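Local coordinates for hypothetical protein (Bacteroides eggerthii, PDB 4JGL) that is of unknown function and has a streptavidin-like fold, an antiparallel beta-sheet structure with two extra alpha helices, at residues Tyr47-Lys52 and Asn162-Tyr167; Gly66-Thr71 and Gly84-Ile89. One frame throughout, in Å; residues are numbered along the deposited sequence.

Contact 1: Tyr47-Lys52 and Asn162-Tyr167; sequences YLMPEK and NLVDNY. With EDO (1,2-ethanediol), chain E.
Lys52 reaches from the turn after strand 44-49 to the C-terminal end of helix 158-165, where its amino group meets backbone carbonyls. NZ donates to Val164 O at 3.2 Å, and the nitrogen stands almost in line with that carbonyl (C=O...N angle 166°). A weak second bond of 3.2 Å links Lys52 NZ to Tyr167 O. Val164 O is gripped twice, since Tyr167 N also donates to it. The positive charge thus lies beside carbonyls at the helix C terminus, an arrangement that probably stabilises the partial negative charge there. The lysine CB points at the helix, and bends at chi2, chi3 and chi4 bring its chain round to these acceptors, with CE passing 3.5 Å from Asp165 O. The turn itself is closed by Lys52 N donating to Met49 O.

Beside this polar link, the selenomethionine Met49 touches Val164 with its tip: CE lies 3.8 Å from CG1. CG1 of Val164 is anti to the backbone N (chi1 170°), which turns this methyl toward Met49. Asp165 is satisfied by groups other than Lys52: OD1 accepts 2.7 Å bonds from a water and from O2 of a 1,2-ethanediol, probably a crystallisation additive, while OD2 is salt-bridged to Lys161. Leu54 and Leu56 of strand 54-61 extend the apolar side, against Val164 and Met49 respectively. The contact joins the end of strand 44-49 and the turn after it to the second of the two helices that this protein adds to the streptavidin-like fold.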
ATOM      1  N   TYR A  47       0.995  -3.456  -0.893  1.00  8.76           N
ATOM      2  CA  TYR A  47       0.688  -4.735  -1.524  1.00  9.12           C
ATOM      3  C   TYR A  47       0.654  -4.550  -3.020  1.00  9.06           C
ATOM      4  O   TYR A  47      -0.196  -3.821  -3.527  1.00 10.07           O
ATOM      5  CB  TYR A  47      -0.654  -5.257  -1.007  1.00  9.78           C
ATOM      6  CG  TYR A  47      -0.980  -6.695  -1.280  1.00  9.73           C
ATOM      7  CD1 TYR A  47      -0.297  -7.731  -0.681  1.00 10.82           C
ATOM      8  CD2 TYR A  47      -2.034  -7.035  -2.085  1.00 11.90           C
ATOM      9  CE1 TYR A  47      -0.655  -9.052  -0.892  1.00 11.67           C
ATOM     10  CE2 TYR A  47      -2.377  -8.344  -2.316  1.00 13.11           C
ATOM     11  CZ  TYR A  47      -1.705  -9.346  -1.713  1.00 10.58           C
ATOM     12  OH  TYR A  47      -2.089 -10.652  -1.962  1.00 13.29           O
ATOM     13  N   LEU A  48       1.597  -5.172  -3.706  1.00  9.20           N
ATOM     14  CA  LEU A  48       1.691  -5.077  -5.162  1.00  9.27           C
ATOM     15  C   LEU A  48       1.034  -6.305  -5.781  1.00 10.53           C
ATOM     16  O   LEU A  48       1.349  -7.426  -5.389  1.00 11.42           O
ATOM     17  CB  LEU A  48       3.148  -4.965  -5.614  1.00 10.50           C
ATOM     18  CG  LEU A  48       3.391  -4.618  -7.074  1.00 12.49           C
ATOM     19  CD1 LEU A  48       3.112  -3.160  -7.306  1.00 14.34           C
ATOM     20  CD2 LEU A  48       4.823  -4.962  -7.460  1.00 16.64           C
HETATM   21  N   MSE A  49       0.120  -6.079  -6.718  1.00 10.28           N
HETATM   22  CA  MSE A  49      -0.667  -7.151  -7.335  1.00 12.65           C
HETATM   23  C   MSE A  49      -0.491  -7.143  -8.837  1.00 13.38           C
HETATM   24  O   MSE A  49      -1.301  -6.545  -9.564  1.00 13.96           O
HETATM   25  CB  MSE A  49      -2.121  -6.953  -7.023  1.00 13.29           C
HETATM   26  CG  MSE A  49      -2.491  -6.964  -5.586  1.00 15.62           C
HETATM   27 SE   MSE A  49      -4.337  -6.682  -5.205  0.75 14.50          SE
HETATM   28  CE  MSE A  49      -4.973  -8.216  -5.849  1.00 18.74           C
ATOM     29  N   PRO A  50       0.574  -7.787  -9.329  1.00 14.23           N
ATOM     30  CA  PRO A  50       0.815  -7.764 -10.765  1.00 16.53           C
ATOM     31  C   PRO A  50      -0.320  -8.376 -11.593  1.00 19.78           C
ATOM     32  O   PRO A  50      -0.519  -7.932 -12.722  1.00 23.51           O
ATOM     33  CB  PRO A  50       2.094  -8.574 -10.914  1.00 18.03           C
ATOM     34  CG  PRO A  50       2.775  -8.479  -9.574  1.00 19.15           C
ATOM     35  CD  PRO A  50       1.680  -8.423  -8.596  1.00 15.28           C
ATOM     36  N   GLU A  51      -1.076  -9.321 -11.031  0.50 19.54           N
ATOM     37  CA  GLU A  51      -2.195  -9.969 -11.755  0.50 22.93           C
ATOM     38  C   GLU A  51      -3.349  -8.995 -12.061  0.50 21.71           C
ATOM     39  O   GLU A  51      -4.177  -9.243 -12.945  0.50 21.40           O
ATOM     40  CB  GLU A  51      -2.745 -11.173 -10.960  0.50 25.17           C
ATOM     41  CG  GLU A  51      -3.770 -10.796  -9.883  0.50 28.83           C
ATOM     42  CD  GLU A  51      -4.738 -11.922  -9.500  0.50 33.81           C
ATOM     43  OE1 GLU A  51      -4.981 -12.825 -10.328  0.50 37.46           O
ATOM     44  OE2 GLU A  51      -5.268 -11.888  -8.361  0.50 33.26           O
ATOM     45  N   LYS A  52      -3.432  -7.907 -11.300  1.00 19.53           N
ATOM     46  CA  LYS A  52      -4.485  -6.920 -11.475  1.00 18.85           C
ATOM     47  C   LYS A  52      -3.962  -5.528 -11.830  1.00 15.21           C
ATOM     48  O   LYS A  52      -4.754  -4.627 -12.102  1.00 17.57           O
ATOM     49  CB  LYS A  52      -5.293  -6.811 -10.197  1.00 19.02           C
ATOM     50  CG  LYS A  52      -5.964  -8.100  -9.747  1.00 25.89           C
ATOM     51  CD  LYS A  52      -7.365  -7.828  -9.251  1.00 32.57           C
ATOM     52  CE  LYS A  52      -8.380  -7.734 -10.404  1.00 35.55           C
ATOM     53  NZ  LYS A  52      -8.839  -6.330 -10.733  1.00 31.47           N
ATOM     54  N   ASN A 162     -14.436  -7.832  -2.999  1.00 17.94           N
ATOM     55  CA  ASN A 162     -15.156  -7.702  -4.269  1.00 18.62           C
ATOM     56  C   ASN A 162     -14.748  -6.460  -5.033  1.00 16.88           C
ATOM     57  O   ASN A 162     -14.614  -6.487  -6.241  1.00 17.93           O
ATOM     58  CB  ASN A 162     -16.676  -7.694  -4.058  1.00 19.83           C
ATOM     59  CG  ASN A 162     -17.215  -9.027  -3.550  1.00 23.73           C
ATOM     60  OD1 ASN A 162     -16.553 -10.057  -3.636  1.00 27.44           O
ATOM     61  ND2 ASN A 162     -18.426  -9.002  -2.994  1.00 29.35           N
ATOM     62  N   LEU A 163     -14.539  -5.341  -4.336  1.00 17.19           N
ATOM     63  CA  LEU A 163     -14.034  -4.151  -5.004  1.00 17.94           C
ATOM     64  C   LEU A 163     -12.711  -4.414  -5.720  1.00 16.97           C
ATOM     65  O   LEU A 163     -12.509  -3.997  -6.853  1.00 17.81           O
ATOM     66  CB  LEU A 163     -13.846  -2.998  -3.997  1.00 18.97           C
ATOM     67  CG  LEU A 163     -13.171  -1.730  -4.534  1.00 20.96           C
ATOM     68  CD1 LEU A 163     -14.009  -1.043  -5.608  1.00 24.19           C
ATOM     69  CD2 LEU A 163     -12.899  -0.774  -3.387  1.00 22.20           C
ATOM     70  N   VAL A 164     -11.792  -5.076  -5.029  1.00 16.31           N
ATOM     71  CA  VAL A 164     -10.493  -5.367  -5.600  1.00 15.63           C
ATOM     72  C   VAL A 164     -10.623  -6.376  -6.753  1.00 15.98           C
ATOM     73  O   VAL A 164     -10.079  -6.164  -7.823  1.00 17.97           O
ATOM     74  CB  VAL A 164      -9.516  -5.849  -4.529  1.00 16.59           C
ATOM     75  CG1 VAL A 164      -8.216  -6.384  -5.161  1.00 19.05           C
ATOM     76  CG2 VAL A 164      -9.185  -4.692  -3.565  1.00 17.79           C
ATOM     77  N   ASP A 165     -11.364  -7.450  -6.522  1.00 16.38           N
ATOM     78  CA  ASP A 165     -11.498  -8.505  -7.542  1.00 18.82           C
ATOM     79  C   ASP A 165     -12.145  -7.981  -8.824  1.00 19.22           C
ATOM     80  O   ASP A 165     -11.793  -8.425  -9.919  1.00 21.90           O
ATOM     81  CB  ASP A 165     -12.309  -9.697  -7.021  1.00 18.97           C
ATOM     82  CG  ASP A 165     -11.545 -10.547  -6.031  1.00 23.89           C
ATOM     83  OD1 ASP A 165     -10.302 -10.409  -5.972  1.00 26.38           O
ATOM     84  OD2 ASP A 165     -12.201 -11.348  -5.319  1.00 24.50           O
ATOM     85  N   ASN A 166     -13.088  -7.052  -8.686  1.00 18.90           N
ATOM     86  CA  ASN A 166     -13.874  -6.560  -9.805  1.00 20.34           C
ATOM     87  C   ASN A 166     -13.323  -5.263 -10.380  1.00 21.52           C
ATOM     88  O   ASN A 166     -13.907  -4.690 -11.303  1.00 23.12           O
ATOM     89  CB  ASN A 166     -15.342  -6.389  -9.388  1.00 21.90           C
ATOM     90  CG  ASN A 166     -15.991  -7.700  -8.974  1.00 23.08           C
ATOM     91  OD1 ASN A 166     -15.451  -8.780  -9.212  1.00 24.20           O
ATOM     92  ND2 ASN A 166     -17.141  -7.605  -8.318  1.00 26.37           N
ATOM     93  N   TYR A 167     -12.183  -4.814  -9.860  1.00 20.70           N
ATOM     94  CA  TYR A 167     -11.691  -3.470 -10.135  1.00 21.06           C
ATOM     95  C   TYR A 167     -11.329  -3.285 -11.602  1.00 24.42           C
ATOM     96  O   TYR A 167     -10.720  -4.172 -12.215  1.00 28.88           O
ATOM     97  CB  TYR A 167     -10.445  -3.185  -9.293  1.00 19.24           C
ATOM     98  CG  TYR A 167     -10.164  -1.704  -9.118  1.00 17.85           C
ATOM     99  CD1 TYR A 167     -10.754  -0.982  -8.092  1.00 18.66           C
ATOM    100  CD2 TYR A 167      -9.352  -1.016 -10.011  1.00 16.09           C
ATOM    101  CE1 TYR A 167     -10.516   0.378  -7.923  1.00 17.59           C
ATOM    102  CE2 TYR A 167      -9.107   0.353  -9.857  1.00 16.51           C
ATOM    103  CZ  TYR A 167      -9.694   1.038  -8.815  1.00 16.59           C
ATOM    104  OH  TYR A 167      -9.470   2.375  -8.655  1.00 16.84           O
TER
HETATM  105  C1  EDO E 203      -7.291 -10.465  -3.716  1.00 27.05           C
HETATM  106  O1  EDO E 203      -6.494 -11.655  -3.696  1.00 30.91           O
HETATM  107  C2  EDO E 203      -8.635 -10.802  -3.099  1.00 28.07           C
HETATM  108  O2  EDO E 203      -9.273 -11.805  -3.898  1.00 28.06           O
HETATM  109  O   HOH W   1      -8.087 -10.316  -7.457  1.00 42.80           O

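Contact 2: Gly66-Thr71 and Gly84-Ile89; sequences GINIYT and GHFVMI
Phe86 leans across to the neighbouring strand, bringing the CE1 side of its ring against Gly66, with CE1 3.5 Å from CA. With CG anti to the backbone N (chi1 178°), the ring swings across toward Gly66 and meets it at a slant. With no side chain on Gly66, the ring can come this near. Asn68 is paired with Phe86 on the same face; in one of its two modelled conformers it turns OD1 to the ring edge, near its plane, with the amide 65° from the ring.

On the other face, Ile67, Ile69, Val87 and Ile89 form an apolar row. Ile69 CD1 meets Val87 CG2 at 4.0 Å, the two branched chains slanting across one another, while helix 158-165 covers them with Leu163. In one of the two conformers of Ile67, its CD1 lies 4.2 Å from Ile89 CD1, again at a slant. Ile67 and Val87 exchange two nearly straight backbone bonds; in the next pair, His85 N reaches Ile69 O at 3.1 Å with an N-H...O angle of 151°. There Gly84 and His85 both face Ile69, a classic beta bulge within the antiparallel hairpin of strands 64-75 and 78-92, part of the up-and-down sheet of the streptavidin-like fold.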
ATOM      1  N   GLY A  66      -7.255   2.408   6.450  1.00  9.98           N
ATOM      2  CA  GLY A  66      -7.506   3.232   5.282  1.00 10.68           C
ATOM      3  C   GLY A  66      -6.620   2.712   4.167  1.00  9.96           C
ATOM      4  O   GLY A  66      -5.404   2.699   4.297  1.00 10.45           O
ATOM      5  N   ILE A  67      -7.238   2.237   3.108  1.00 10.21           N
ATOM      6  CA  ILE A  67      -6.517   1.589   2.030  0.50  9.67           C
ATOM      7  C   ILE A  67      -6.726   2.315   0.713  1.00  9.76           C
ATOM      8  O   ILE A  67      -7.842   2.401   0.188  1.00 11.30           O
ATOM      9  CB  ILE A  67      -6.911   0.117   1.884  0.50 10.41           C
ATOM     10  CG1 ILE A  67      -6.827  -0.582   3.244  0.50 11.81           C
ATOM     11  CG2 ILE A  67      -6.009  -0.563   0.841  0.50 11.69           C
ATOM     12  CD1 ILE A  67      -7.304  -1.994   3.229  0.50 12.82           C
ATOM     13  N   ASN A  68      -5.647   2.853   0.186  1.00  9.39           N
ATOM     14  CA  ASN A  68      -5.686   3.403  -1.161  0.50 10.42           C
ATOM     15  C   ASN A  68      -5.437   2.290  -2.181  1.00 10.25           C
ATOM     16  O   ASN A  68      -4.461   1.536  -2.053  1.00 12.02           O
ATOM     17  CB  ASN A  68      -4.646   4.523  -1.330  0.50 10.92           C
ATOM     18  CG  ASN A  68      -5.153   5.901  -0.879  0.50 14.29           C
ATOM     19  OD1 ASN A  68      -6.338   6.202  -0.973  0.50 15.62           O
ATOM     20  ND2 ASN A  68      -4.235   6.748  -0.393  0.50 14.64           N
ATOM     21  N   ILE A  69      -6.328   2.195  -3.160  1.00 10.07           N
ATOM     22  CA  ILE A  69      -6.146   1.321  -4.315  1.00 10.49           C
ATOM     23  C   ILE A  69      -5.639   2.211  -5.434  1.00 10.58           C
ATOM     24  O   ILE A  69      -6.353   3.108  -5.921  1.00 11.68           O
ATOM     25  CB  ILE A  69      -7.447   0.647  -4.756  1.00 11.70           C
ATOM     26  CG1 ILE A  69      -8.030  -0.230  -3.647  1.00 14.21           C
ATOM     27  CG2 ILE A  69      -7.171  -0.212  -6.002  1.00 14.53           C
ATOM     28  CD1 ILE A  69      -9.474  -0.672  -3.935  1.00 17.24           C
ATOM     29  N   TYR A  70      -4.379   2.008  -5.797  1.00  9.81           N
ATOM     30  CA  TYR A  70      -3.732   2.649  -6.937  1.00  9.76           C
ATOM     31  C   TYR A  70      -3.732   1.670  -8.089  1.00  9.52           C
ATOM     32  O   TYR A  70      -3.585   0.459  -7.881  1.00 10.46           O
ATOM     33  CB  TYR A  70      -2.257   2.988  -6.634  1.00 10.10           C
ATOM     34  CG  TYR A  70      -2.038   4.102  -5.633  1.00  9.88           C
ATOM     35  CD1 TYR A  70      -2.010   3.887  -4.258  1.00 10.39           C
ATOM     36  CD2 TYR A  70      -1.779   5.380  -6.070  1.00 10.92           C
ATOM     37  CE1 TYR A  70      -1.780   4.950  -3.387  1.00 10.86           C
ATOM     38  CE2 TYR A  70      -1.564   6.411  -5.218  1.00 10.92           C
ATOM     39  CZ  TYR A  70      -1.579   6.216  -3.877  1.00 10.26           C
ATOM     40  OH  TYR A  70      -1.341   7.287  -3.019  1.00 12.39           O
ATOM     41  N   THR A  71      -3.789   2.199  -9.309  1.00 10.60           N
ATOM     42  CA  THR A  71      -3.402   1.419 -10.464  1.00 11.31           C
ATOM     43  C   THR A  71      -1.926   1.680 -10.739  1.00 10.79           C
ATOM     44  O   THR A  71      -1.421   2.748 -10.409  1.00 12.75           O
ATOM     45  CB  THR A  71      -4.268   1.767 -11.685  1.00 12.43           C
ATOM     46  OG1 THR A  71      -4.153   3.159 -11.971  1.00 13.67           O
ATOM     47  CG2 THR A  71      -5.717   1.405 -11.420  1.00 15.50           C
ATOM     48  N   GLY A  84      -6.656   5.748  -7.320  1.00 11.44           N
ATOM     49  CA  GLY A  84      -7.861   5.093  -7.781  1.00 11.44           C
ATOM     50  C   GLY A  84      -9.006   5.336  -6.822  1.00 11.93           C
ATOM     51  O   GLY A  84      -9.779   6.274  -6.986  1.00 12.28           O
ATOM     52  N   HIS A  85      -9.082   4.508  -5.780  1.00 11.15           N
ATOM     53  CA  HIS A  85     -10.131   4.571  -4.781  1.00 10.82           C
ATOM     54  C   HIS A  85      -9.523   4.453  -3.405  1.00 10.65           C
ATOM     55  O   HIS A  85      -8.388   4.022  -3.251  1.00 12.01           O
ATOM     56  CB  HIS A  85     -11.167   3.463  -5.014  1.00 12.18           C
ATOM     57  CG  HIS A  85     -12.057   3.731  -6.181  1.00 15.23           C
ATOM     58  ND1 HIS A  85     -11.626   3.582  -7.480  1.00 16.37           N
ATOM     59  CD2 HIS A  85     -13.330   4.188  -6.245  1.00 16.52           C
ATOM     60  CE1 HIS A  85     -12.609   3.932  -8.299  1.00 18.73           C
ATOM     61  NE2 HIS A  85     -13.655   4.290  -7.575  1.00 19.41           N
ATOM     62  N   PHE A  86     -10.308   4.813  -2.404  1.00 10.95           N
ATOM     63  CA  PHE A  86      -9.958   4.717  -0.995  1.00 10.59           C
ATOM     64  C   PHE A  86     -11.027   3.925  -0.278  1.00 10.81           C
ATOM     65  O   PHE A  86     -12.213   4.245  -0.368  1.00 12.72           O
ATOM     66  CB  PHE A  86      -9.845   6.119  -0.401  1.00 11.15           C
ATOM     67  CG  PHE A  86      -9.541   6.121   1.070  1.00 12.61           C
ATOM     68  CD1 PHE A  86      -8.294   5.808   1.545  1.00 13.46           C
ATOM     69  CD2 PHE A  86     -10.549   6.400   1.973  1.00 16.94           C
ATOM     70  CE1 PHE A  86      -8.046   5.779   2.928  1.00 14.93           C
ATOM     71  CE2 PHE A  86     -10.281   6.421   3.335  1.00 17.86           C
ATOM     72  CZ  PHE A  86      -9.041   6.090   3.781  1.00 14.72           C
ATOM     73  N   VAL A  87     -10.602   2.901   0.437  1.00 10.06           N
ATOM     74  CA  VAL A  87     -11.474   2.050   1.207  1.00 10.15           C
ATOM     75  C   VAL A  87     -11.182   2.261   2.669  1.00 10.35           C
ATOM     76  O   VAL A  87     -10.026   2.208   3.084  1.00 12.02           O
ATOM     77  CB  VAL A  87     -11.252   0.577   0.876  1.00 12.90           C
ATOM     78  CG1 VAL A  87     -12.193  -0.316   1.683  1.00 14.67           C
ATOM     79  CG2 VAL A  87     -11.419   0.329  -0.619  1.00 15.93           C
HETATM   80  N   MSE A  88     -12.215   2.516   3.457  1.00 10.05           N
HETATM   81  CA  MSE A  88     -12.073   2.691   4.889  0.50  9.92           C
HETATM   82  C   MSE A  88     -12.775   1.526   5.577  1.00 11.19           C
HETATM   83  O   MSE A  88     -13.902   1.188   5.227  1.00 12.47           O
HETATM   84  CB  MSE A  88     -12.661   4.048   5.279  0.50 10.27           C
HETATM   85  CG  MSE A  88     -12.371   4.523   6.693  0.50 10.75           C
HETATM   86 SE   MSE A  88     -12.833   6.447   6.950  0.38  9.05          SE
HETATM   87  CE  MSE A  88     -14.766   6.265   6.985  0.50 12.51           C
ATOM     88  N   ILE A  89     -12.087   0.909   6.538  1.00 11.65           N
ATOM     89  CA  ILE A  89     -12.577  -0.253   7.258  1.00 11.73           C
ATOM     90  C   ILE A  89     -12.528   0.055   8.747  1.00 13.17           C
ATOM     91  O   ILE A  89     -11.442   0.178   9.310  1.00 13.40           O
ATOM     92  CB  ILE A  89     -11.768  -1.522   6.954  1.00 12.20           C
ATOM     93  CG1 ILE A  89     -11.716  -1.754   5.444  1.00 13.07           C
ATOM     94  CG2 ILE A  89     -12.366  -2.718   7.687  1.00 15.16           C
ATOM     95  CD1 ILE A  89     -10.976  -3.010   4.989  1.00 17.42           C
TER

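In the fold
From the N terminus, the chain passes along strand 44-49 and enters contact 1 at 47-52, then runs through strand 54-61 into strand 64-75. Contact 2 closes a short hairpin loop between 66-71 and 84-89. The remaining strands and helix 142-153 follow before 162-167 returns to close contact 1, a much longer loop that encloses contact 2 entirely. The centres are 11 Å apart, and the two meet directly: Leu163 CD2 packs 3.3 Å from Val87 CG2, and Tyr167 OH lies 2.7 Å from His85 ND1, probably a hydrogen bond. Helix 158-165 and the C-terminal tail thus tie the end of strand 44-49 to the hairpin of strands 64-75 and 78-92.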